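Local coordinates for protein aromatic-amino-acid:2-oxoglutarate transaminase (Candida albicans, PDB 6HND) that probably catalyses the pyridoxal-phosphate-dependent transfer of amino groups from aromatic amino acids to 2-oxoglutarate, at residues B[164-169]-B[336-341]; B[183-188]-B[206-211]; B[188-193]-B[475-480]. One frame throughout, in Å; residues are numbered along the deposited sequence.

Contact 1 of 3, residues B[164-169]-B[336-341]; sequences TGASDG and VETFSK. With PLP (pyridoxal-5'-phosphate), chain E.
Ala166 and Thr338 touch beside the phosphate arm of PLP, whose pyridine ring is the flat group here: Phe191 lies over one face, and C4A and C5A leave from neighbouring corners of the rim. At the first corner Lys341 NZ is bonded covalently to C4A of PLP at 1.3 Å, as in the internal aldimine; the lysine chain reaches it by bending at chi2 and chi4. At the second, the arm runs to a phosphate shared by both segments. From these two segments its O2P takes three bonds, from Ala166 N (2.9 Å, 176° at the hydrogen), Thr338 OG1 (2.5 Å) and Ser340 OG (2.6 Å). Arg348 NH1 is another partner of PLP. O1P is gripped by Ser167 alone within the two segments, through N at 2.9 Å (172°) and through OG. With chi1 at -177°, Thr338 OG1 faces away from its own backbone N and also accepts from Ser340 N at 3.0 Å, an ST turn that orders the hydroxyl. Amides at the start of helix 166-177, with Gly165 as N-cap, probably stabilise the phosphate charge. Farther along the strand from the phosphate, Val336 CG1 packs against Ala166 O at 3.4 Å. Tyr130 of the second subunit packs on Ser340 and Lys341, and its OH hydrogen-bonds to PLP; strand 333-338 bonds on to strands 276-280 and 350-355, and helix 137-151 touches Glu337.

Contact 2 of 3, residues B[183-188]-B[206-211]; sequences VILVEE and VPVKIN
Leu185, Val186 and Glu187 pair in parallel register with Val206, Pro207 and Val208, the axes of these short segments approaching to 4.4 Å with an angle of 40° between them. Four backbone hydrogen bonds run back and forth: Val206 N to Ile184 O, Val186 N to Val206 O (2.9 Å), Val208 N to Val186 O and Glu188 N to Val208 O. The first two are nearly straight at the hydrogen, whereas the last two are more bent, at the end where the strands give way to loop. Pro207 turns its ring nitrogen away from strand 183-187, so no rung is lost; its CA makes a CH...O contact with Val186 O at 3.2 Å.

On one face of the sheet, Leu185 and Val206 lie side by side and point the same way, CD2 to CG1 at 4.1 Å. Val208 CG2 comes across to Leu185 CB at 4.0 Å, and Val183 CG1 meets Val206 CG2 at 3.7 Å. Glu187 projects from this face too, with its carboxylate bonded to Thr246, Ile247 and Gln251. Val186 and Pro207 occupy the other face.

Past the strand ends, Glu188 reaches over to the opposite segment. Its CG sits between backbone N and carbonyl carbon (chi1 67°), and the extended chain then carries OE2 to Ile210 N at 2.7 Å. That N-H meets the oxygen from above the carboxylate plane. OE1 has a separate hold, a salt bridge to Arg485 and a bond to Ser482, consistent with a charged, rigidly placed group. The pairing completes a beta-alpha-beta unit through helix 193-200, with 204-208 as an edge strand of the large seven-stranded sheet characteristic of fold type I PLP enzymes.

Contact 3 of 3, residues B[188-193]-B[475-480]; sequences EFTFSP and MTVDLE. With PLP (pyridoxal-5'-phosphate), chain E.
Two backbone hydrogen bonds flank the facing pair Phe189 and Thr476. Thr190 N donates to Met475 O at 2.8 Å, and Val477 N donates to Glu188 O at 3.1 Å. Together they frame a single bridge between the two backbones. Each acceptor also receives a CA-H: Phe189 CA points at Met475 O (3.1 Å) and Thr476 CA at Glu188 O (3.2 Å).

Water extends the polar join. One molecule donates to Glu188 O and accepts from Asp478 N; another accepts from Ser192 OG and donates to Thr476 O. Asp478 is the N-cap of helix 479-482, its OD1 accepting from Phe481 N.

Apolar packing is slighter. Phe189 and Thr476 run alongside each other and point the same way, with Thr476 CG2 at 3.5 Å from Phe189 CE1, obliquely to the ring. Phe488 adds an edge-to-face ring contact to Phe189. Thr190 CG2 meets Val477 CG2 at 4.1 Å. Of a different kind is the contact of Met475 CB with the Thr190 carbonyl, 3.5 Å from its O.

Ring contact with the cofactor falls to Phe191. Held with CG anti to its backbone N (chi1 -177°), it lies over one face of the PLP pyridine, CE2 to C6 of PLP 3.4 Å, while Pro193 CD covers the centre of its opposite face. Segment 475-480 thus ties down the segment that carries the aromatic residue over the cofactor ring, an arrangement characteristic of the active site of this family of aminotransferases.

In the fold
From the N terminus, 164-169 starts helix 166-177, which leads into strand 183-187, the loop 188-193, helix 193-200 and strand 204-208. Contact 2 closes this short loop on the edge of the large sheet and lies nested within the far longer loop that contact 1 closes at 336-341. Contact 3 brings 475-480 back onto 188-193, so its span crosses those of both other contacts. Contacts 2 and 3 share Glu188 and touch through Val186 and Val477, their centres about 9 Å apart. Contacts 1 and 3 meet where Ser167 OG packs on Phe191 CE2 at 3.5 Å, and both touch PLP; together the three contacts tie the sheet edge and segment 475-480 to the cofactor site.

Contact 1 of 3, residues B[164-169]-B[336-341]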
ATOM      1  N   THR B 164       5.100  -3.139  -1.115  1.00 30.61           N
ATOM      2  CA  THR B 164       4.747  -2.161  -2.169  1.00 32.08           C
ATOM      3  C   THR B 164       5.994  -1.367  -2.586  1.00 31.46           C
ATOM      4  O   THR B 164       5.824  -0.310  -3.174  1.00 31.22           O
ATOM      5  CB  THR B 164       3.538  -1.333  -1.727  1.00 32.44           C
ATOM      6  OG1 THR B 164       3.755  -0.657  -0.481  1.00 31.84           O
ATOM      7  CG2 THR B 164       2.318  -2.221  -1.598  1.00 32.48           C
ATOM      8  N   GLY B 165       7.192  -1.885  -2.317  1.00 32.91           N
ATOM      9  CA  GLY B 165       8.467  -1.276  -2.744  1.00 31.90           C
ATOM     10  C   GLY B 165       9.485  -1.216  -1.629  1.00 29.90           C
ATOM     11  O   GLY B 165       9.229  -1.739  -0.542  1.00 36.19           O
ATOM     12  N   ALA B 166      10.605  -0.560  -1.871  1.00 29.96           N
ATOM     13  CA  ALA B 166      11.716  -0.478  -0.909  1.00 31.39           C
ATOM     14  C   ALA B 166      11.296   0.312   0.340  1.00 32.71           C
ATOM     15  O   ALA B 166      11.541  -0.175   1.462  1.00 33.91           O
ATOM     16  CB  ALA B 166      12.917   0.122  -1.580  1.00 33.36           C
ATOM     17  N   SER B 167      10.691   1.480   0.152  1.00 32.57           N
ATOM     18  CA  SER B 167      10.237   2.386   1.232  1.00 33.18           C
ATOM     19  C   SER B 167       9.197   1.681   2.116  1.00 36.88           C
ATOM     20  O   SER B 167       9.266   1.796   3.358  1.00 35.69           O
ATOM     21  CB  SER B 167       9.727   3.675   0.638  1.00 36.46           C
ATOM     22  OG  SER B 167      10.758   4.315  -0.109  1.00 38.28           O
ATOM     23  N   ASP B 168       8.291   0.917   1.511  1.00 35.04           N
ATOM     24  CA  ASP B 168       7.377   0.025   2.252  1.00 33.71           C
ATOM     25  C   ASP B 168       8.155  -1.032   3.082  1.00 34.93           C
ATOM     26  O   ASP B 168       7.802  -1.241   4.294  1.00 32.28           O
ATOM     27  CB  ASP B 168       6.407  -0.666   1.293  1.00 32.40           C
ATOM     28  CG  ASP B 168       5.318  -1.355   2.085  1.00 32.22           C
ATOM     29  OD1 ASP B 168       4.786  -0.688   2.996  1.00 30.03           O
ATOM     30  OD2 ASP B 168       5.043  -2.553   1.818  1.00 33.03           O
ATOM     31  N   GLY B 169       9.125  -1.724   2.470  1.00 32.93           N
ATOM     32  CA  GLY B 169      10.018  -2.675   3.172  1.00 33.28           C
ATOM     33  C   GLY B 169      10.759  -2.034   4.346  1.00 32.76           C
ATOM     34  O   GLY B 169      10.801  -2.632   5.426  1.00 30.18           O
ATOM     35  N   VAL B 336      15.865  -5.750   2.325  1.00 31.84           N
ATOM     36  CA  VAL B 336      14.807  -5.054   1.540  1.00 33.11           C
ATOM     37  C   VAL B 336      15.130  -5.084   0.041  1.00 32.52           C
ATOM     38  O   VAL B 336      16.202  -4.576  -0.363  1.00 33.37           O
ATOM     39  CB  VAL B 336      14.651  -3.612   2.052  1.00 35.11           C
ATOM     40  CG1 VAL B 336      13.599  -2.841   1.252  1.00 31.87           C
ATOM     41  CG2 VAL B 336      14.317  -3.640   3.530  1.00 36.30           C
ATOM     42  N   GLU B 337      14.210  -5.612  -0.755  1.00 31.51           N
ATOM     43  CA  GLU B 337      14.278  -5.592  -2.236  1.00 34.67           C
ATOM     44  C   GLU B 337      13.111  -4.774  -2.799  1.00 36.36           C
ATOM     45  O   GLU B 337      12.120  -4.579  -2.057  1.00 35.20           O
ATOM     46  CB  GLU B 337      14.215  -7.012  -2.793  1.00 34.77           C
ATOM     47  CG  GLU B 337      15.467  -7.822  -2.539  1.00 33.56           C
ATOM     48  CD  GLU B 337      16.260  -8.259  -3.762  1.00 32.15           C
ATOM     49  OE1 GLU B 337      15.978  -7.804  -4.904  1.00 33.48           O
ATOM     50  OE2 GLU B 337      17.172  -9.028  -3.564  1.00 29.88           O
ATOM     51  N   THR B 338      13.242  -4.325  -4.058  1.00 34.80           N
ATOM     52  CA  THR B 338      12.178  -3.637  -4.836  1.00 32.56           C
ATOM     53  C   THR B 338      12.269  -4.044  -6.319  1.00 30.98           C
ATOM     54  O   THR B 338      13.380  -4.426  -6.785  1.00 27.25           O
ATOM     55  CB  THR B 338      12.253  -2.115  -4.634  1.00 33.08           C
ATOM     56  OG1 THR B 338      11.207  -1.414  -5.317  1.00 33.85           O
ATOM     57  CG2 THR B 338      13.576  -1.554  -5.096  1.00 32.94           C
ATOM     58  N   PHE B 339      11.158  -3.899  -7.042  1.00 29.17           N
ATOM     59  CA  PHE B 339      11.101  -4.036  -8.516  1.00 35.38           C
ATOM     60  C   PHE B 339      11.182  -2.643  -9.132  1.00 35.36           C
ATOM     61  O   PHE B 339      11.074  -2.558 -10.351  1.00 38.22           O
ATOM     62  CB  PHE B 339       9.853  -4.793  -8.974  1.00 35.59           C
ATOM     63  CG  PHE B 339       9.808  -6.235  -8.534  1.00 37.19           C
ATOM     64  CD1 PHE B 339      10.544  -7.195  -9.198  1.00 38.54           C
ATOM     65  CD2 PHE B 339       9.045  -6.623  -7.445  1.00 36.83           C
ATOM     66  CE1 PHE B 339      10.508  -8.521  -8.787  1.00 42.47           C
ATOM     67  CE2 PHE B 339       9.031  -7.941  -7.023  1.00 39.76           C
ATOM     68  CZ  PHE B 339       9.757  -8.893  -7.699  1.00 41.29           C
ATOM     69  N   SER B 340      11.355  -1.606  -8.306  1.00 34.82           N
ATOM     70  CA  SER B 340      11.324  -0.190  -8.758  1.00 38.27           C
ATOM     71  C   SER B 340      12.425   0.075  -9.788  1.00 37.27           C
ATOM     72  O   SER B 340      12.168   0.669 -10.835  1.00 34.85           O
ATOM     73  CB  SER B 340      11.393   0.763  -7.594  1.00 38.41           C
ATOM     74  OG  SER B 340      10.151   0.804  -6.888  1.00 35.21           O
ATOM     75  N   LYS B 341      13.653  -0.348  -9.489  1.00 39.95           N
ATOM     76  CA  LYS B 341      14.808   0.113 -10.255  1.00 43.66           C
ATOM     77  C   LYS B 341      15.196  -0.946 -11.305  1.00 45.77           C
ATOM     78  O   LYS B 341      15.852  -0.600 -12.288  1.00 57.86           O
ATOM     79  CB  LYS B 341      15.910   0.632  -9.302  1.00 42.21           C
ATOM     80  CG  LYS B 341      15.420   1.524  -8.147  1.00 42.67           C
ATOM     81  CD  LYS B 341      15.845   2.993  -8.170  1.00 44.68           C
ATOM     82  CE  LYS B 341      15.122   3.931  -7.181  1.00 47.39           C
ATOM     83  NZ  LYS B 341      15.295   3.523  -5.774  1.00 57.45           N
TER
HETATM   84  N1  PLP E 601      16.287   2.992  -0.876  1.00 39.90           N
HETATM   85  C2  PLP E 601      17.200   3.455  -1.720  1.00 44.47           C
HETATM   86  C2A PLP E 601      18.621   3.411  -1.272  1.00 44.21           C
HETATM   87  C3  PLP E 601      16.828   3.936  -3.006  1.00 47.94           C
HETATM   88  O3  PLP E 601      17.795   4.400  -3.853  1.00 45.93           O
HETATM   89  C4  PLP E 601      15.458   3.937  -3.381  1.00 50.37           C
HETATM   90  C4A PLP E 601      15.081   4.345  -4.755  1.00 56.35           C
HETATM   91  C5  PLP E 601      14.522   3.422  -2.460  1.00 46.85           C
HETATM   92  C6  PLP E 601      14.986   2.991  -1.241  1.00 45.98           C
HETATM   93  C5A PLP E 601      13.034   3.453  -2.691  1.00 42.50           C
HETATM   94  O4P PLP E 601      12.526   2.459  -3.620  1.00 42.56           O
HETATM   95  P   PLP E 601      10.928   2.324  -3.857  1.00 38.00           P
HETATM   96  O1P PLP E 601      10.254   2.592  -2.517  1.00 37.33           O
HETATM   97  O2P PLP E 601      10.831   0.897  -4.392  1.00 34.05           O
HETATM   98  O3P PLP E 601      10.558   3.354  -4.876  1.00 39.78           O
HETATM   99  O   HOH W   1      10.459  -4.289   0.035  1.00 33.81           O

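Contact 2 of 3, residues B[183-188]-B[206-211]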
ATOM      1  N   VAL B 183      17.484   3.492  19.483  1.00 38.99           N
ATOM      2  CA  VAL B 183      18.450   4.193  18.592  1.00 40.88           C
ATOM      3  C   VAL B 183      18.653   3.327  17.340  1.00 37.55           C
ATOM      4  O   VAL B 183      18.837   2.115  17.485  1.00 35.72           O
ATOM      5  CB  VAL B 183      19.770   4.453  19.336  1.00 40.89           C
ATOM      6  CG1 VAL B 183      20.871   4.970  18.420  1.00 43.04           C
ATOM      7  CG2 VAL B 183      19.537   5.407  20.488  1.00 43.68           C
ATOM      8  N   ILE B 184      18.606   3.925  16.152  1.00 34.86           N
ATOM      9  CA  ILE B 184      19.083   3.234  14.927  1.00 32.82           C
ATOM     10  C   ILE B 184      20.278   4.009  14.396  1.00 32.58           C
ATOM     11  O   ILE B 184      20.240   5.268  14.360  1.00 31.08           O
ATOM     12  CB  ILE B 184      17.996   3.024  13.858  1.00 33.27           C
ATOM     13  CG1 ILE B 184      18.583   2.232  12.685  1.00 33.82           C
ATOM     14  CG2 ILE B 184      17.375   4.337  13.435  1.00 32.87           C
ATOM     15  CD1 ILE B 184      17.592   1.498  11.842  1.00 35.29           C
ATOM     16  N   LEU B 185      21.306   3.249  14.068  1.00 30.15           N
ATOM     17  CA  LEU B 185      22.548   3.717  13.415  1.00 31.88           C
ATOM     18  C   LEU B 185      22.242   3.888  11.930  1.00 31.99           C
ATOM     19  O   LEU B 185      21.826   2.882  11.299  1.00 31.11           O
ATOM     20  CB  LEU B 185      23.615   2.642  13.611  1.00 30.99           C
ATOM     21  CG  LEU B 185      23.992   2.394  15.052  1.00 32.78           C
ATOM     22  CD1 LEU B 185      24.741   1.083  15.186  1.00 35.21           C
ATOM     23  CD2 LEU B 185      24.812   3.574  15.564  1.00 33.75           C
ATOM     24  N   VAL B 186      22.450   5.089  11.401  1.00 29.58           N
ATOM     25  CA  VAL B 186      22.178   5.388   9.975  1.00 30.38           C
ATOM     26  C   VAL B 186      23.437   6.003   9.361  1.00 33.72           C
ATOM     27  O   VAL B 186      24.052   6.890  10.002  1.00 32.89           O
ATOM     28  CB  VAL B 186      20.945   6.296   9.854  1.00 31.31           C
ATOM     29  CG1 VAL B 186      20.668   6.681   8.421  1.00 31.49           C
ATOM     30  CG2 VAL B 186      19.708   5.649  10.464  1.00 33.46           C
ATOM     31  N   GLU B 187      23.800   5.549   8.160  1.00 33.44           N
ATOM     32  CA  GLU B 187      24.851   6.201   7.321  1.00 33.57           C
ATOM     33  C   GLU B 187      24.576   7.709   7.267  1.00 33.02           C
ATOM     34  O   GLU B 187      23.453   8.078   6.966  1.00 36.83           O
ATOM     35  CB  GLU B 187      24.922   5.532   5.947  1.00 31.06           C
ATOM     36  CG  GLU B 187      25.403   4.092   6.030  1.00 30.93           C
ATOM     37  CD  GLU B 187      25.086   3.184   4.863  1.00 34.68           C
ATOM     38  OE1 GLU B 187      24.064   3.435   4.190  1.00 37.78           O
ATOM     39  OE2 GLU B 187      25.800   2.163   4.693  1.00 34.02           O
ATOM     40  N   GLU B 188      25.594   8.525   7.551  1.00 32.82           N
ATOM     41  CA  GLU B 188      25.477   9.990   7.776  1.00 34.88           C
ATOM     42  C   GLU B 188      24.893  10.664   6.536  1.00 35.70           C
ATOM     43  O   GLU B 188      24.221  11.670   6.734  1.00 32.50           O
ATOM     44  CB  GLU B 188      26.810  10.631   8.143  1.00 34.10           C
ATOM     45  CG  GLU B 188      27.858  10.638   7.039  1.00 33.02           C
ATOM     46  CD  GLU B 188      29.124  11.394   7.443  1.00 35.81           C
ATOM     47  OE1 GLU B 188      28.992  12.390   8.215  1.00 34.12           O
ATOM     48  OE2 GLU B 188      30.255  10.994   6.982  1.00 34.11           O
ATOM     49  N   VAL B 206      21.155   7.990  14.760  1.00 38.67           N
ATOM     50  CA  VAL B 206      22.555   8.397  15.073  1.00 36.51           C
ATOM     51  C   VAL B 206      23.378   8.175  13.808  1.00 34.79           C
ATOM     52  O   VAL B 206      23.376   7.080  13.241  1.00 30.03           O
ATOM     53  CB  VAL B 206      23.075   7.623  16.294  1.00 35.17           C
ATOM     54  CG1 VAL B 206      24.589   7.584  16.356  1.00 37.42           C
ATOM     55  CG2 VAL B 206      22.465   8.216  17.563  1.00 35.98           C
ATOM     56  N   PRO B 207      24.027   9.244  13.307  1.00 31.30           N
ATOM     57  CA  PRO B 207      24.780   9.185  12.062  1.00 33.51           C
ATOM     58  C   PRO B 207      26.095   8.406  12.202  1.00 31.24           C
ATOM     59  O   PRO B 207      26.764   8.553  13.191  1.00 33.74           O
ATOM     60  CB  PRO B 207      25.035  10.672  11.769  1.00 35.02           C
ATOM     61  CG  PRO B 207      25.152  11.291  13.145  1.00 35.07           C
ATOM     62  CD  PRO B 207      24.110  10.555  13.964  1.00 34.01           C
ATOM     63  N   VAL B 208      26.417   7.590  11.209  1.00 32.15           N
ATOM     64  CA  VAL B 208      27.664   6.777  11.119  1.00 34.90           C
ATOM     65  C   VAL B 208      28.493   7.378   9.979  1.00 35.17           C
ATOM     66  O   VAL B 208      28.008   7.358   8.818  1.00 33.73           O
ATOM     67  CB  VAL B 208      27.336   5.288  10.871  1.00 38.85           C
ATOM     68  CG1 VAL B 208      28.546   4.505  10.394  1.00 42.36           C
ATOM     69  CG2 VAL B 208      26.729   4.603  12.096  1.00 41.69           C
ATOM     70  N   LYS B 209      29.685   7.886  10.283  1.00 36.15           N
ATOM     71  CA  LYS B 209      30.534   8.626   9.311  1.00 37.97           C
ATOM     72  C   LYS B 209      30.856   7.737   8.105  1.00 35.16           C
ATOM     73  O   LYS B 209      31.047   6.530   8.253  1.00 31.80           O
ATOM     74  CB  LYS B 209      31.848   9.118   9.927  1.00 45.08           C
ATOM     75  CG  LYS B 209      31.697  10.068  11.106  1.00 51.15           C
ATOM     76  CD  LYS B 209      32.971  10.817  11.468  1.00 60.52           C
ATOM     77  CE  LYS B 209      32.885  11.505  12.822  1.00 60.96           C
ATOM     78  NZ  LYS B 209      34.072  12.361  13.047  1.00 64.16           N
ATOM     79  N   ILE B 210      30.877   8.350   6.931  1.00 35.97           N
ATOM     80  CA  ILE B 210      31.287   7.699   5.667  1.00 33.38           C
ATOM     81  C   ILE B 210      32.697   8.162   5.357  1.00 34.74           C
ATOM     82  O   ILE B 210      32.979   9.357   5.486  1.00 31.94           O
ATOM     83  CB  ILE B 210      30.302   8.047   4.549  1.00 33.76           C
ATOM     84  CG1 ILE B 210      29.039   7.193   4.678  1.00 32.02           C
ATOM     85  CG2 ILE B 210      30.972   7.898   3.193  1.00 34.95           C
ATOM     86  CD1 ILE B 210      27.923   7.681   3.815  1.00 35.37           C
ATOM     87  N   ASN B 211      33.559   7.217   4.996  1.00 39.68           N
ATOM     88  CA  ASN B 211      34.924   7.503   4.502  1.00 37.34           C
ATOM     89  C   ASN B 211      34.785   7.846   3.004  1.00 35.26           C
ATOM     90  O   ASN B 211      34.199   7.036   2.279  1.00 32.40           O
ATOM     91  CB  ASN B 211      35.818   6.313   4.850  1.00 40.00           C
ATOM     92  CG  ASN B 211      37.131   6.304   4.094  1.00 42.93           C
ATOM     93  OD1 ASN B 211      37.652   7.359   3.762  1.00 39.09           O
ATOM     94  ND2 ASN B 211      37.664   5.120   3.820  1.00 46.74           N
TER

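Contact 3 of 3, residues B[188-193]-B[475-480]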
ATOM      1  N   GLU B 188      25.594   8.525   7.551  1.00 32.82           N
ATOM      2  CA  GLU B 188      25.477   9.990   7.776  1.00 34.88           C
ATOM      3  C   GLU B 188      24.893  10.664   6.536  1.00 35.70           C
ATOM      4  O   GLU B 188      24.221  11.670   6.734  1.00 32.50           O
ATOM      5  CB  GLU B 188      26.810  10.631   8.143  1.00 34.10           C
ATOM      6  CG  GLU B 188      27.858  10.638   7.039  1.00 33.02           C
ATOM      7  CD  GLU B 188      29.124  11.394   7.443  1.00 35.81           C
ATOM      8  OE1 GLU B 188      28.992  12.390   8.215  1.00 34.12           O
ATOM      9  OE2 GLU B 188      30.255  10.994   6.982  1.00 34.11           O
ATOM     10  N   PHE B 189      25.175  10.145   5.330  1.00 33.29           N
ATOM     11  CA  PHE B 189      24.421  10.467   4.086  1.00 32.69           C
ATOM     12  C   PHE B 189      23.627   9.220   3.733  1.00 36.08           C
ATOM     13  O   PHE B 189      24.244   8.107   3.695  1.00 35.03           O
ATOM     14  CB  PHE B 189      25.321  10.911   2.930  1.00 30.61           C
ATOM     15  CG  PHE B 189      26.198  12.075   3.306  1.00 31.18           C
ATOM     16  CD1 PHE B 189      25.725  13.373   3.230  1.00 28.97           C
ATOM     17  CD2 PHE B 189      27.485  11.864   3.776  1.00 31.46           C
ATOM     18  CE1 PHE B 189      26.511  14.440   3.617  1.00 27.05           C
ATOM     19  CE2 PHE B 189      28.264  12.936   4.179  1.00 31.58           C
ATOM     20  CZ  PHE B 189      27.771  14.217   4.111  1.00 27.80           C
ATOM     21  N   THR B 190      22.323   9.389   3.528  1.00 31.94           N
ATOM     22  CA  THR B 190      21.397   8.245   3.427  1.00 31.07           C
ATOM     23  C   THR B 190      20.222   8.570   2.493  1.00 36.62           C
ATOM     24  O   THR B 190      20.132   9.708   1.941  1.00 37.17           O
ATOM     25  CB  THR B 190      20.946   7.830   4.835  1.00 32.17           C
ATOM     26  OG1 THR B 190      20.355   6.528   4.795  1.00 33.96           O
ATOM     27  CG2 THR B 190      19.947   8.788   5.440  1.00 31.06           C
ATOM     28  N   PHE B 191      19.382   7.560   2.293  1.00 37.27           N
ATOM     29  CA  PHE B 191      18.018   7.662   1.739  1.00 37.20           C
ATOM     30  C   PHE B 191      17.141   8.318   2.810  1.00 33.55           C
ATOM     31  O   PHE B 191      16.591   7.624   3.678  1.00 32.28           O
ATOM     32  CB  PHE B 191      17.575   6.277   1.268  1.00 36.61           C
ATOM     33  CG  PHE B 191      16.228   6.261   0.606  1.00 36.57           C
ATOM     34  CD1 PHE B 191      16.034   6.937  -0.582  1.00 36.12           C
ATOM     35  CD2 PHE B 191      15.160   5.593   1.180  1.00 36.41           C
ATOM     36  CE1 PHE B 191      14.787   6.939  -1.182  1.00 38.80           C
ATOM     37  CE2 PHE B 191      13.915   5.598   0.573  1.00 42.43           C
ATOM     38  CZ  PHE B 191      13.735   6.268  -0.612  1.00 39.37           C
ATOM     39  N   SER B 192      17.068   9.647   2.739  1.00 36.49           N
ATOM     40  CA  SER B 192      16.286  10.581   3.606  1.00 38.13           C
ATOM     41  C   SER B 192      14.925  10.025   4.028  1.00 32.59           C
ATOM     42  O   SER B 192      14.565  10.138   5.190  1.00 32.21           O
ATOM     43  CB  SER B 192      16.112  11.926   2.925  1.00 36.76           C
ATOM     44  OG  SER B 192      17.342  12.628   2.933  1.00 40.70           O
ATOM     45  N   PRO B 193      14.083   9.471   3.136  1.00 29.78           N
ATOM     46  CA  PRO B 193      12.765   9.047   3.568  1.00 32.84           C
ATOM     47  C   PRO B 193      12.840   8.014   4.710  1.00 34.22           C
ATOM     48  O   PRO B 193      11.938   8.013   5.551  1.00 32.71           O
ATOM     49  CB  PRO B 193      12.125   8.555   2.262  1.00 35.89           C
ATOM     50  CG  PRO B 193      12.845   9.342   1.187  1.00 33.50           C
ATOM     51  CD  PRO B 193      14.267   9.321   1.686  1.00 33.04           C
ATOM     52  N   MET B 475      20.887  15.210   2.225  1.00 34.27           N
ATOM     53  CA  MET B 475      20.692  13.746   2.413  1.00 38.56           C
ATOM     54  C   MET B 475      21.363  13.269   3.699  1.00 35.88           C
ATOM     55  O   MET B 475      21.794  12.108   3.748  1.00 38.29           O
ATOM     56  CB  MET B 475      21.222  12.994   1.202  1.00 41.87           C
ATOM     57  CG  MET B 475      20.302  13.164   0.004  1.00 47.41           C
ATOM     58  SD  MET B 475      21.006  12.408  -1.483  1.00 57.80           S
ATOM     59  CE  MET B 475      22.536  13.334  -1.574  1.00 57.58           C
ATOM     60  N   THR B 476      21.342  14.124   4.715  1.00 31.54           N
ATOM     61  CA  THR B 476      22.058  13.940   5.991  1.00 35.26           C
ATOM     62  C   THR B 476      21.083  13.452   7.050  1.00 34.42           C
ATOM     63  O   THR B 476      19.916  13.836   6.985  1.00 35.04           O
ATOM     64  CB  THR B 476      22.749  15.224   6.460  1.00 37.98           C
ATOM     65  OG1 THR B 476      21.781  16.277   6.514  1.00 40.36           O
ATOM     66  CG2 THR B 476      23.894  15.600   5.545  1.00 38.57           C
ATOM     67  N   VAL B 477      21.575  12.645   7.989  1.00 35.27           N
ATOM     68  CA  VAL B 477      20.875  12.360   9.268  1.00 36.41           C
ATOM     69  C   VAL B 477      20.923  13.629  10.125  1.00 39.58           C
ATOM     70  O   VAL B 477      19.876  14.029  10.640  1.00 42.36           O
ATOM     71  CB  VAL B 477      21.506  11.150   9.960  1.00 39.25           C
ATOM     72  CG1 VAL B 477      20.880  10.917  11.331  1.00 40.17           C
ATOM     73  CG2 VAL B 477      21.397   9.916   9.054  1.00 38.24           C
ATOM     74  N   ASP B 478      22.094  14.265  10.197  1.00 40.18           N
ATOM     75  CA  ASP B 478      22.356  15.466  11.026  1.00 42.60           C
ATOM     76  C   ASP B 478      23.314  16.374  10.251  1.00 41.56           C
ATOM     77  O   ASP B 478      24.474  15.985  10.014  1.00 35.49           O
ATOM     78  CB  ASP B 478      22.927  15.084  12.397  1.00 46.03           C
ATOM     79  CG  ASP B 478      22.945  16.241  13.389  1.00 50.71           C
ATOM     80  OD1 ASP B 478      23.723  17.203  13.185  1.00 47.86           O
ATOM     81  OD2 ASP B 478      22.175  16.173  14.358  1.00 64.02           O
ATOM     82  N   LEU B 479      22.838  17.564   9.915  1.00 46.53           N
ATOM     83  CA  LEU B 479      23.539  18.531   9.052  1.00 51.36           C
ATOM     84  C   LEU B 479      24.815  19.012   9.748  1.00 48.34           C
ATOM     85  O   LEU B 479      25.858  18.978   9.093  1.00 47.95           O
ATOM     86  CB  LEU B 479      22.576  19.680   8.739  1.00 57.23           C
ATOM     87  CG  LEU B 479      23.076  20.673   7.688  1.00 63.10           C
ATOM     88  CD1 LEU B 479      23.747  19.941   6.528  1.00 65.98           C
ATOM     89  CD2 LEU B 479      21.935  21.552   7.189  1.00 65.93           C
ATOM     90  N   GLU B 480      24.746  19.420  11.020  1.00 46.43           N
ATOM     91  CA  GLU B 480      25.930  19.935  11.762  1.00 46.49           C
ATOM     92  C   GLU B 480      27.000  18.843  11.762  1.00 44.61           C
ATOM     93  O   GLU B 480      28.178  19.122  11.451  1.00 43.32           O
ATOM     94  CB  GLU B 480      25.569  20.358  13.192  1.00 53.61           C
ATOM     95  CG  GLU B 480      25.438  21.868  13.363  1.00 62.43           C
ATOM     96  CD  GLU B 480      26.706  22.647  13.034  1.00 66.94           C
ATOM     97  OE1 GLU B 480      26.596  23.626  12.278  1.00 65.96           O
ATOM     98  OE2 GLU B 480      27.811  22.244  13.505  1.00 62.66           O
TER
HETATM   99  N1  PLP E 601      16.287   2.992  -0.876  1.00 39.90           N
HETATM  100  C2  PLP E 601      17.200   3.455  -1.720  1.00 44.47           C
HETATM  101  C2A PLP E 601      18.621   3.411  -1.272  1.00 44.21           C
HETATM  102  C3  PLP E 601      16.828   3.936  -3.006  1.00 47.94           C
HETATM  103  O3  PLP E 601      17.795   4.400  -3.853  1.00 45.93           O
HETATM  104  C4  PLP E 601      15.458   3.937  -3.381  1.00 50.37           C
HETATM  105  C4A PLP E 601      15.081   4.345  -4.755  1.00 56.35           C
HETATM  106  C5  PLP E 601      14.522   3.422  -2.460  1.00 46.85           C
HETATM  107  C6  PLP E 601      14.986   2.991  -1.241  1.00 45.98           C
HETATM  108  C5A PLP E 601      13.034   3.453  -2.691  1.00 42.50           C
HETATM  109  O4P PLP E 601      12.526   2.459  -3.620  1.00 42.56           O
HETATM  110  P   PLP E 601      10.928   2.324  -3.857  1.00 38.00           P
HETATM  111  O1P PLP E 601      10.254   2.592  -2.517  1.00 37.33           O
HETATM  112  O2P PLP E 601      10.831   0.897  -4.392  1.00 34.05           O
HETATM  113  O3P PLP E 601      10.558   3.354  -4.876  1.00 39.78           O
HETATM  114  O   HOH W   2      24.351  13.073   9.070  1.00 31.62           O
HETATM  115  O   HOH W   3      17.951  14.337   4.836  1.00 44.41           O